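Local structure of MccB protein (Escherichia coli, 6OM4) at residues A[113-124]-A[137-146]; A[224-235]-A[248-259]. The protein adenylates the N-formylated peptide MccA in the biosynthesis of microcin C7, as a zinc-containing member of the E1-like ThiF family of ATP-dependent enzymes. One frame throughout, in Å; residues are numbered along the deposited sequence.

Contact 1. Residues A[113-124]-A[137-146]; sequences LKNAKVVILGCG and SGIGEIILID. With ND7 (5'-O-[(S)-amino(hydroxy)phosphoryl]adenosine), chain M.
D146 meets the turn after the neighbouring strand with its carboxylate: OD2 accepts the amide of C123 at 2.7 Å (N to OD2) through the lone pair facing away from OD1. CB points toward that turn, and CG lies anti to the backbone N (chi1 -150°), which carries OD2 to the C123 amide. The two oxygens divide the ribose of the bound phosphoramidate nucleotide, OD1 taking O2' and OD2 taking O3', each at 2.7 Å. OD1 is also held by the amide of D148. Behind this site, strands 117-121 and 141-146 run parallel, their amides and carbonyls alternating from V118 to G122. On one face, I145 lies between two residues of the other strand: its CD1 reaches V119 CG1 at 3.6 Å, while its CG2 meets L121 CD1 at 3.8 Å. On the other, I120 and L144 run alongside each other in the same direction, CG1 of I120 4.0 Å from CD2 of L144, and C123 SG rests on L144 CB at 3.8 Å. At the far end, I139 lies across L113, its CD1 3.8 Å from L113 CD2. This is the first beta-alpha-beta unit of a Rossmann-type fold, with G122 and G124 in its glycine-rich turn. One carboxylate thus grips the turn's amide and both ribose hydroxyls, so the turn and the sugar are positioned by the same group.

Contact 2. Residues A[224-235]-A[248-259]; sequences NKYCVRANQPYI and PLYVPGKTGCYE. With ZN (zinc ion), chain E.
Different chi1 wells bring Y234 and Y250 together: Y234 holds CG between its backbone N and carbonyl carbon (75°), whereas Y250 turns CG anti to N (169°). The two rings meet obliquely, planes at 36°, and CB of Y250 lies over one face of the Y234 ring, 3.8 Å from its centroid, a CH-pi contact. Their backbones form an antiparallel hydrogen-bonded pair; Y250 N donates to Y234 O at 2.8 Å, and Y234 N donates back to Y250 O. Beyond the strand, the Y250 ring reaches the end of helix 219-230. V228 crosses it at about a right angle, CG2 3.7 Å from Y250 CZ, and one water bridges V228 O and Y250 OH. The carbonyl of Q232, buried with no polar partner in the model, stands at the edge of the same ring, its O 3.6 Å from Y250 CD2. Just outside the paired residues, P233 CG packs on P252 CD at 3.9 Å. C257, whose CB lies 4.1 Å from V228 CG2, binds the zinc ion through SG at 2.2 Å; C260, C343 and C346 complete the four-cysteine site. The contact thus wedges helix 219-230 against the hairpin of strands 234-240 and 243-250, with W209 of strand 208-211 touching C227 and Y234, and helix 292-311 meeting P233 and I235.

In the fold
Contacts 1 and 2 sit at different places on one mixed sheet. Both are mainly buried, each with a single exposed touching residue (K114 and N231), yet their centres are 18 Å apart and they do not touch. Strand 208-211 stands between them, pairing with 117-121 on one side and 234-240 on the other, and helix 292-311 packs against both. Contact 1 joins parallel neighbours through aliphatic side chains and finishes in a polar nucleotide pocket, as Rossmann-type sheets do at their C-terminal strand ends. Contact 2 lies where the sheet turns antiparallel; tyrosines and prolines join the aliphatics, and it leads to a four-cysteine zinc site, probably structural, instead of the nucleotide.

Contact 1. Residues A[113-124]-A[137-146]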
loop_
_atom_site.group_PDB
_atom_site.type_symbol
_atom_site.label_atom_id
_atom_site.label_comp_id
_atom_site.label_asym_id
_atom_site.label_seq_id
_atom_site.Cartn_x
_atom_site.Cartn_y
_atom_site.Cartn_z
ATOM N N LEU A 113 -0.413 -13.579 1.974
ATOM C CA LEU A 113 -1.281 -12.899 1.012
ATOM C C LEU A 113 -2.344 -13.878 0.517
ATOM O O LEU A 113 -3.499 -13.513 0.434
ATOM C CB LEU A 113 -0.471 -12.349 -0.162
ATOM C CG LEU A 113 0.580 -11.295 0.207
ATOM C CD1 LEU A 113 1.431 -10.974 -1.016
ATOM C CD2 LEU A 113 0.007 -10.022 0.795
ATOM N N LYS A 114 -1.921 -15.100 0.198
ATOM C CA LYS A 114 -2.836 -16.133 -0.299
ATOM C C LYS A 114 -3.981 -16.379 0.696
ATOM O O LYS A 114 -5.090 -16.679 0.268
ATOM C CB LYS A 114 -2.071 -17.424 -0.578
ATOM C CG LYS A 114 -2.916 -18.494 -1.250
ATOM C CD LYS A 114 -2.176 -19.785 -1.529
ATOM C CE LYS A 114 -2.828 -20.601 -2.634
ATOM N NZ LYS A 114 -2.487 -22.044 -2.536
ATOM N N ASN A 115 -3.698 -16.322 1.997
ATOM C CA ASN A 115 -4.676 -16.694 3.043
ATOM C C ASN A 115 -5.564 -15.505 3.436
ATOM O O ASN A 115 -6.489 -15.660 4.235
ATOM C CB ASN A 115 -3.978 -17.236 4.295
ATOM C CG ASN A 115 -3.434 -18.639 4.115
ATOM O OD1 ASN A 115 -3.663 -19.279 3.087
ATOM N ND2 ASN A 115 -2.692 -19.118 5.101
ATOM N N ALA A 116 -5.290 -14.316 2.887
ATOM C CA ALA A 116 -5.961 -13.071 3.238
ATOM C C ALA A 116 -7.258 -12.860 2.446
ATOM O O ALA A 116 -7.422 -13.343 1.321
ATOM C CB ALA A 116 -5.044 -11.916 2.963
ATOM N N LYS A 117 -8.156 -12.099 3.074
ATOM C CA LYS A 117 -9.393 -11.613 2.494
ATOM C C LYS A 117 -9.422 -10.097 2.603
ATOM O O LYS A 117 -9.249 -9.509 3.702
ATOM C CB LYS A 117 -10.557 -12.282 3.230
ATOM C CG LYS A 117 -11.962 -11.890 2.800
ATOM C CD LYS A 117 -13.032 -12.461 3.762
ATOM C CE LYS A 117 -14.310 -12.772 3.019
ATOM N NZ LYS A 117 -15.450 -13.022 3.932
ATOM N N VAL A 118 -9.665 -9.425 1.467
ATOM C CA VAL A 118 -9.748 -7.997 1.463
ATOM C C VAL A 118 -11.106 -7.565 0.879
ATOM O O VAL A 118 -11.521 -8.094 -0.147
ATOM C CB VAL A 118 -8.580 -7.371 0.663
ATOM C CG1 VAL A 118 -8.726 -5.874 0.540
ATOM C CG2 VAL A 118 -7.220 -7.761 1.273
ATOM N N VAL A 119 -11.717 -6.538 1.486
ATOM C CA VAL A 119 -12.934 -5.881 1.009
ATOM C C VAL A 119 -12.525 -4.597 0.301
ATOM O O VAL A 119 -11.768 -3.803 0.831
ATOM C CB VAL A 119 -13.899 -5.567 2.171
ATOM C CG1 VAL A 119 -15.001 -4.623 1.745
ATOM C CG2 VAL A 119 -14.468 -6.825 2.762
ATOM N N ILE A 120 -13.009 -4.430 -0.925
ATOM C CA ILE A 120 -12.913 -3.158 -1.638
ATOM C C ILE A 120 -14.296 -2.484 -1.557
ATOM O O ILE A 120 -15.248 -2.868 -2.287
ATOM C CB ILE A 120 -12.488 -3.384 -3.101
ATOM C CG1 ILE A 120 -11.275 -4.312 -3.209
ATOM C CG2 ILE A 120 -12.261 -2.061 -3.810
ATOM C CD1 ILE A 120 -9.980 -3.677 -2.799
ATOM N N LEU A 121 -14.394 -1.470 -0.703
ATOM C CA LEU A 121 -15.644 -0.733 -0.520
ATOM C C LEU A 121 -15.565 0.508 -1.414
ATOM O O LEU A 121 -14.929 1.514 -1.054
ATOM C CB LEU A 121 -15.844 -0.407 0.965
ATOM C CG LEU A 121 -17.105 0.395 1.296
ATOM C CD1 LEU A 121 -18.356 -0.227 0.698
ATOM C CD2 LEU A 121 -17.257 0.558 2.803
ATOM N N GLY A 122 -16.162 0.381 -2.605
ATOM C CA GLY A 122 -16.079 1.387 -3.634
ATOM C C GLY A 122 -15.156 0.934 -4.734
ATOM O O GLY A 122 -13.954 0.786 -4.505
ATOM N N CYS A 123 -15.728 0.823 -5.936
ATOM C CA CYS A 123 -15.120 0.243 -7.147
ATOM C C CYS A 123 -14.978 1.287 -8.260
ATOM O O CYS A 123 -15.097 0.980 -9.436
ATOM C CB CYS A 123 -15.969 -0.921 -7.641
ATOM S SG CYS A 123 -15.851 -2.387 -6.576
ATOM N N GLY A 124 -14.613 2.503 -7.879
ATOM C CA GLY A 124 -14.321 3.566 -8.803
ATOM C C GLY A 124 -12.828 3.711 -9.038
ATOM O O GLY A 124 -12.102 2.701 -9.174
ATOM N N SER A 137 -0.859 -9.409 -7.091
ATOM C CA SER A 137 0.090 -9.749 -6.031
ATOM C C SER A 137 -0.339 -11.011 -5.285
ATOM O O SER A 137 0.388 -11.486 -4.424
ATOM C CB SER A 137 0.351 -8.586 -5.098
ATOM O OG SER A 137 1.194 -7.655 -5.769
ATOM N N GLY A 138 -1.518 -11.556 -5.606
ATOM C CA GLY A 138 -1.911 -12.865 -5.030
ATOM C C GLY A 138 -2.679 -12.814 -3.717
ATOM O O GLY A 138 -2.764 -13.853 -3.006
ATOM N N ILE A 139 -3.327 -11.688 -3.389
ATOM C CA ILE A 139 -4.328 -11.674 -2.323
ATOM C C ILE A 139 -5.425 -12.699 -2.696
ATOM O O ILE A 139 -6.016 -12.668 -3.792
ATOM C CB ILE A 139 -4.937 -10.272 -2.096
ATOM C CG1 ILE A 139 -3.942 -9.298 -1.465
ATOM C CG2 ILE A 139 -6.206 -10.385 -1.250
ATOM C CD1 ILE A 139 -3.722 -9.553 0.013
ATOM N N GLY A 140 -5.700 -13.632 -1.782
ATOM C CA GLY A 140 -6.433 -14.846 -2.126
ATOM C C GLY A 140 -7.921 -14.608 -2.384
ATOM O O GLY A 140 -8.526 -15.356 -3.153
ATOM N N GLU A 141 -8.523 -13.658 -1.660
ATOM C CA GLU A 141 -9.955 -13.393 -1.721
ATOM C C GLU A 141 -10.227 -11.898 -1.694
ATOM O O GLU A 141 -9.839 -11.223 -0.775
ATOM C CB GLU A 141 -10.722 -14.061 -0.583
ATOM C CG GLU A 141 -12.200 -14.160 -0.887
ATOM C CD GLU A 141 -13.052 -14.876 0.151
ATOM O OE1 GLU A 141 -12.467 -15.563 1.041
ATOM O OE2 GLU A 141 -14.296 -14.742 0.064
ATOM N N ILE A 142 -10.919 -11.424 -2.739
ATOM C CA ILE A 142 -11.273 -10.049 -2.899
ATOM C C ILE A 142 -12.807 -9.933 -3.018
ATOM O O ILE A 142 -13.455 -10.623 -3.833
ATOM C CB ILE A 142 -10.563 -9.430 -4.119
ATOM C CG1 ILE A 142 -9.037 -9.555 -4.014
ATOM C CG2 ILE A 142 -11.025 -8.000 -4.296
ATOM C CD1 ILE A 142 -8.292 -8.936 -5.192
ATOM N N ILE A 143 -13.390 -9.057 -2.182
ATOM C CA ILE A 143 -14.842 -8.802 -2.163
ATOM C C ILE A 143 -15.053 -7.380 -2.659
ATOM O O ILE A 143 -14.522 -6.452 -2.069
ATOM C CB ILE A 143 -15.454 -8.951 -0.761
ATOM C CG1 ILE A 143 -14.960 -10.193 -0.029
ATOM C CG2 ILE A 143 -16.980 -8.874 -0.848
ATOM C CD1 ILE A 143 -15.194 -11.462 -0.731
ATOM N N LEU A 144 -15.775 -7.247 -3.770
ATOM C CA LEU A 144 -16.038 -5.976 -4.394
ATOM C C LEU A 144 -17.446 -5.486 -4.036
ATOM O O LEU A 144 -18.442 -6.176 -4.278
ATOM C CB LEU A 144 -15.916 -6.138 -5.911
ATOM C CG LEU A 144 -14.636 -6.779 -6.404
ATOM C CD1 LEU A 144 -14.802 -7.166 -7.850
ATOM C CD2 LEU A 144 -13.458 -5.837 -6.199
ATOM N N ILE A 145 -17.520 -4.257 -3.530
ATOM C CA ILE A 145 -18.791 -3.633 -3.111
ATOM C C ILE A 145 -18.985 -2.301 -3.830
ATOM O O ILE A 145 -18.199 -1.352 -3.677
ATOM C CB ILE A 145 -18.812 -3.445 -1.583
ATOM C CG1 ILE A 145 -18.317 -4.728 -0.902
ATOM C CG2 ILE A 145 -20.194 -3.009 -1.090
ATOM C CD1 ILE A 145 -18.405 -4.696 0.630
ATOM N N ASP A 146 -20.095 -2.222 -4.556
ATOM C CA ASP A 146 -20.510 -0.999 -5.229
ATOM C C ASP A 146 -21.924 -1.256 -5.728
ATOM O O ASP A 146 -22.341 -2.412 -5.817
ATOM C CB ASP A 146 -19.567 -0.632 -6.387
ATOM C CG ASP A 146 -19.452 0.868 -6.669
ATOM O OD1 ASP A 146 -20.507 1.554 -6.823
ATOM O OD2 ASP A 146 -18.302 1.372 -6.681
HETATM O O1A ND7 M . -15.963 8.499 -7.532
HETATM P PA ND7 M . -14.782 7.582 -7.386
HETATM O O2A ND7 M . -13.874 7.398 -8.594
HETATM N N3A ND7 M . -13.894 8.260 -6.107
HETATM O "O5'" ND7 M . -15.179 6.115 -6.935
HETATM C "C5'" ND7 M . -16.041 6.019 -5.760
HETATM C "C4'" ND7 M . -16.753 4.649 -5.893
HETATM C "C3'" ND7 M . -17.844 4.760 -7.011
HETATM O "O3'" ND7 M . -17.780 3.729 -7.919
HETATM C "C2'" ND7 M . -19.162 4.891 -6.136
HETATM O "O2'" ND7 M . -20.294 4.214 -6.809
HETATM C "C1'" ND7 M . -18.896 4.236 -4.998
HETATM O "O4'" ND7 M . -17.305 4.416 -4.744
HETATM N N9 ND7 M . -19.513 4.723 -3.797
HETATM C C4 ND7 M . -20.201 3.972 -2.893
HETATM C C5 ND7 M . -20.598 4.797 -1.902
HETATM N N7 ND7 M . -20.150 6.043 -2.179
HETATM C C8 ND7 M . -19.485 5.975 -3.316
HETATM N N3 ND7 M . -20.507 2.658 -2.875
HETATM C C2 ND7 M . -21.184 2.180 -1.874
HETATM N N1 ND7 M . -21.607 2.976 -0.886
HETATM C C6 ND7 M . -21.327 4.252 -0.866
HETATM N N6 ND7 M . -21.800 5.094 0.219
#

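Contact 2. Residues A[224-235]-A[248-259]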
loop_
_atom_site.group_PDB
_atom_site.type_symbol
_atom_site.label_atom_id
_atom_site.label_comp_id
_atom_site.label_asym_id
_atom_site.label_seq_id
_atom_site.Cartn_x
_atom_site.Cartn_y
_atom_site.Cartn_z
ATOM N N ASN A 224 -15.292 4.530 10.200
ATOM C CA ASN A 224 -14.367 4.609 11.281
ATOM C C ASN A 224 -15.045 4.080 12.554
ATOM O O ASN A 224 -14.512 3.200 13.227
ATOM C CB ASN A 224 -13.865 6.037 11.433
ATOM C CG ASN A 224 -12.925 6.205 12.609
ATOM O OD1 ASN A 224 -13.284 6.761 13.665
ATOM N ND2 ASN A 224 -11.748 5.664 12.454
ATOM N N LYS A 225 -16.222 4.631 12.888
ATOM C CA LYS A 225 -16.925 4.244 14.129
ATOM C C LYS A 225 -17.262 2.752 14.092
ATOM O O LYS A 225 -16.978 2.028 15.076
ATOM C CB LYS A 225 -18.156 5.138 14.350
ATOM C CG LYS A 225 -19.186 4.597 15.341
ATOM C CD LYS A 225 -20.262 5.603 15.751
ATOM C CE LYS A 225 -19.706 6.754 16.580
ATOM N NZ LYS A 225 -20.752 7.436 17.399
ATOM N N TYR A 226 -17.804 2.280 12.959
ATOM C CA TYR A 226 -18.177 0.895 12.791
ATOM C C TYR A 226 -16.966 -0.009 12.982
ATOM O O TYR A 226 -17.075 -1.036 13.668
ATOM C CB TYR A 226 -18.812 0.609 11.430
ATOM C CG TYR A 226 -19.211 -0.830 11.229
ATOM C CD1 TYR A 226 -18.321 -1.756 10.741
ATOM C CD2 TYR A 226 -20.466 -1.284 11.603
ATOM C CE1 TYR A 226 -18.658 -3.088 10.585
ATOM C CE2 TYR A 226 -20.833 -2.608 11.422
ATOM C CZ TYR A 226 -19.910 -3.528 10.976
ATOM O OH TYR A 226 -20.289 -4.831 10.786
ATOM N N CYS A 227 -15.810 0.371 12.389
ATOM C CA CYS A 227 -14.616 -0.495 12.403
ATOM C C CYS A 227 -13.985 -0.530 13.796
ATOM O O CYS A 227 -13.522 -1.576 14.222
ATOM C CB CYS A 227 -13.581 -0.066 11.365
ATOM S SG CYS A 227 -14.082 -0.615 9.710
ATOM N N VAL A 228 -14.032 0.585 14.503
ATOM C CA VAL A 228 -13.598 0.587 15.912
ATOM C C VAL A 228 -14.483 -0.393 16.697
ATOM O O VAL A 228 -13.975 -1.210 17.505
ATOM C CB VAL A 228 -13.658 2.007 16.505
ATOM C CG1 VAL A 228 -13.471 1.973 18.004
ATOM C CG2 VAL A 228 -12.626 2.947 15.893
ATOM N N ARG A 229 -15.805 -0.273 16.527
ATOM C CA ARG A 229 -16.742 -1.122 17.304
ATOM C C ARG A 229 -16.593 -2.598 16.909
ATOM O O ARG A 229 -16.742 -3.504 17.745
ATOM C CB ARG A 229 -18.196 -0.670 17.116
ATOM C CG ARG A 229 -18.526 0.677 17.756
ATOM C CD ARG A 229 -19.941 1.223 17.523
ATOM N NE ARG A 229 -20.206 2.400 18.374
ATOM C CZ ARG A 229 -21.417 2.864 18.728
ATOM N NH1 ARG A 229 -22.518 2.306 18.252
ATOM N NH2 ARG A 229 -21.521 3.889 19.562
ATOM N N ALA A 230 -16.338 -2.857 15.625
ATOM C CA ALA A 230 -16.270 -4.252 15.090
ATOM C C ALA A 230 -14.861 -4.881 15.133
ATOM O O ALA A 230 -14.713 -6.006 14.673
ATOM C CB ALA A 230 -16.751 -4.248 13.664
ATOM N N ASN A 231 -13.827 -4.172 15.604
ATOM C CA ASN A 231 -12.453 -4.699 15.629
ATOM C C ASN A 231 -11.962 -5.008 14.206
ATOM O O ASN A 231 -11.342 -6.015 13.978
ATOM C CB ASN A 231 -12.310 -5.950 16.514
ATOM C CG ASN A 231 -11.751 -5.584 17.865
ATOM O OD1 ASN A 231 -12.501 -5.129 18.731
ATOM N ND2 ASN A 231 -10.434 -5.694 18.014
ATOM N N GLN A 232 -12.284 -4.129 13.253
ATOM C CA GLN A 232 -12.035 -4.338 11.811
ATOM C C GLN A 232 -10.971 -3.354 11.328
ATOM O O GLN A 232 -11.186 -2.150 11.318
ATOM C CB GLN A 232 -13.329 -4.137 11.053
ATOM C CG GLN A 232 -13.166 -4.171 9.538
ATOM C CD GLN A 232 -12.565 -5.457 9.051
ATOM O OE1 GLN A 232 -11.430 -5.489 8.569
ATOM N NE2 GLN A 232 -13.330 -6.528 9.186
ATOM N N PRO A 233 -9.780 -3.808 10.923
ATOM C CA PRO A 233 -8.805 -2.896 10.317
ATOM C C PRO A 233 -9.333 -2.294 9.000
ATOM O O PRO A 233 -10.021 -2.959 8.253
ATOM C CB PRO A 233 -7.531 -3.735 10.110
ATOM C CG PRO A 233 -7.764 -5.012 10.944
ATOM C CD PRO A 233 -9.268 -5.186 11.065
ATOM N N TYR A 234 -8.944 -1.049 8.715
ATOM C CA TYR A 234 -9.272 -0.440 7.422
ATOM C C TYR A 234 -8.166 0.530 7.006
ATOM O O TYR A 234 -7.383 0.990 7.822
ATOM C CB TYR A 234 -10.642 0.251 7.446
ATOM C CG TYR A 234 -10.672 1.565 8.171
ATOM C CD1 TYR A 234 -10.292 2.737 7.525
ATOM C CD2 TYR A 234 -11.086 1.675 9.492
ATOM C CE1 TYR A 234 -10.329 3.963 8.162
ATOM C CE2 TYR A 234 -11.112 2.902 10.144
ATOM C CZ TYR A 234 -10.725 4.061 9.482
ATOM O OH TYR A 234 -10.671 5.317 10.034
ATOM N N ILE A 235 -8.143 0.850 5.714
ATOM C CA ILE A 235 -7.340 1.916 5.218
ATOM C C ILE A 235 -8.187 2.784 4.279
ATOM O O ILE A 235 -8.972 2.260 3.514
ATOM C CB ILE A 235 -6.075 1.377 4.535
ATOM C CG1 ILE A 235 -5.176 2.555 4.149
ATOM C CG2 ILE A 235 -6.402 0.431 3.373
ATOM C CD1 ILE A 235 -3.806 2.164 3.657
ATOM N N PRO A 248 -5.715 7.206 7.069
ATOM C CA PRO A 248 -4.943 6.331 7.948
ATOM C C PRO A 248 -5.203 4.835 7.704
ATOM O O PRO A 248 -6.210 4.452 7.106
ATOM C CB PRO A 248 -5.493 6.765 9.303
ATOM C CG PRO A 248 -6.953 7.005 9.019
ATOM C CD PRO A 248 -6.937 7.721 7.694
ATOM N N LEU A 249 -4.244 4.022 8.149
ATOM C CA LEU A 249 -4.409 2.583 8.268
ATOM C C LEU A 249 -4.745 2.320 9.742
ATOM O O LEU A 249 -3.890 2.499 10.591
ATOM C CB LEU A 249 -3.132 1.877 7.797
ATOM C CG LEU A 249 -2.939 0.399 8.111
ATOM C CD1 LEU A 249 -4.202 -0.406 8.141
ATOM C CD2 LEU A 249 -1.937 -0.252 7.164
ATOM N N TYR A 250 -6.026 2.047 9.999
ATOM C CA TYR A 250 -6.564 1.853 11.341
ATOM C C TYR A 250 -6.379 0.386 11.710
ATOM O O TYR A 250 -6.900 -0.501 11.022
ATOM C CB TYR A 250 -8.055 2.199 11.414
ATOM C CG TYR A 250 -8.673 1.741 12.713
ATOM C CD1 TYR A 250 -8.238 2.296 13.904
ATOM C CD2 TYR A 250 -9.565 0.682 12.766
ATOM C CE1 TYR A 250 -8.724 1.844 15.119
ATOM C CE2 TYR A 250 -10.112 0.261 13.970
ATOM C CZ TYR A 250 -9.650 0.818 15.154
ATOM O OH TYR A 250 -10.136 0.386 16.364
ATOM N N VAL A 251 -5.680 0.151 12.828
ATOM C CA VAL A 251 -5.504 -1.207 13.371
ATOM C C VAL A 251 -6.041 -1.209 14.792
ATOM O O VAL A 251 -5.496 -0.480 15.616
ATOM C CB VAL A 251 -4.038 -1.644 13.327
ATOM C CG1 VAL A 251 -3.933 -3.100 13.762
ATOM C CG2 VAL A 251 -3.444 -1.449 11.945
ATOM N N PRO A 252 -7.088 -2.005 15.107
ATOM C CA PRO A 252 -7.687 -2.045 16.446
ATOM C C PRO A 252 -6.662 -2.143 17.577
ATOM O O PRO A 252 -5.777 -3.012 17.545
ATOM C CB PRO A 252 -8.509 -3.326 16.395
ATOM C CG PRO A 252 -9.031 -3.316 14.985
ATOM C CD PRO A 252 -7.838 -2.873 14.171
ATOM N N GLY A 253 -6.754 -1.194 18.509
ATOM C CA GLY A 253 -5.967 -1.191 19.728
ATOM C C GLY A 253 -4.529 -0.767 19.554
ATOM O O GLY A 253 -3.795 -0.780 20.518
ATOM N N LYS A 254 -4.130 -0.330 18.350
ATOM C CA LYS A 254 -2.725 -0.103 17.978
ATOM C C LYS A 254 -2.528 1.307 17.408
ATOM O O LYS A 254 -1.647 2.044 17.826
ATOM C CB LYS A 254 -2.301 -1.167 16.961
ATOM C CG LYS A 254 -0.903 -1.033 16.382
ATOM C CD LYS A 254 -0.505 -2.250 15.562
ATOM C CE LYS A 254 0.192 -1.941 14.261
ATOM N NZ LYS A 254 1.612 -1.578 14.479
ATOM N N THR A 255 -3.302 1.675 16.386
ATOM C CA THR A 255 -3.134 2.976 15.827
ATOM C C THR A 255 -4.276 3.897 16.246
ATOM O O THR A 255 -5.280 3.448 16.801
ATOM C CB THR A 255 -3.103 2.942 14.293
ATOM O OG1 THR A 255 -4.370 2.457 13.862
ATOM C CG2 THR A 255 -1.983 2.091 13.753
ATOM N N GLY A 256 -4.102 5.192 15.953
ATOM C CA GLY A 256 -5.198 6.136 16.067
ATOM C C GLY A 256 -6.303 5.830 15.074
ATOM O O GLY A 256 -6.087 5.113 14.079
ATOM N N CYS A 257 -7.504 6.357 15.356
ATOM C CA CYS A 257 -8.602 6.303 14.413
ATOM C C CYS A 257 -8.729 7.681 13.736
ATOM O O CYS A 257 -7.983 8.603 14.045
ATOM C CB CYS A 257 -9.900 5.852 15.087
ATOM S SG CYS A 257 -10.760 7.168 15.969
ATOM N N TYR A 258 -9.651 7.783 12.776
ATOM C CA TYR A 258 -9.867 8.997 12.004
ATOM C C TYR A 258 -10.197 10.216 12.882
ATOM O O TYR A 258 -9.896 11.341 12.483
ATOM C CB TYR A 258 -10.980 8.746 10.994
ATOM C CG TYR A 258 -11.068 9.758 9.868
ATOM C CD1 TYR A 258 -10.219 9.716 8.780
ATOM C CD2 TYR A 258 -12.065 10.711 9.874
ATOM C CE1 TYR A 258 -10.333 10.617 7.733
ATOM C CE2 TYR A 258 -12.203 11.620 8.831
ATOM C CZ TYR A 258 -11.352 11.546 7.746
ATOM O OH TYR A 258 -11.524 12.451 6.727
ATOM N N GLU A 259 -10.741 9.988 14.087
ATOM C CA GLU A 259 -11.232 11.108 14.957
ATOM C C GLU A 259 -10.304 11.374 16.151
ATOM O O GLU A 259 -10.505 12.332 16.887
ATOM C CB GLU A 259 -12.670 10.802 15.362
ATOM C CG GLU A 259 -13.546 10.763 14.126
ATOM C CD GLU A 259 -14.998 11.153 14.246
ATOM O OE1 GLU A 259 -15.381 11.788 15.258
ATOM O OE2 GLU A 259 -15.735 10.771 13.334
HETATM ZN ZN ZN E . -9.754 7.556 17.942
HETATM O O HOH W 1 -11.394 -1.900 17.428
#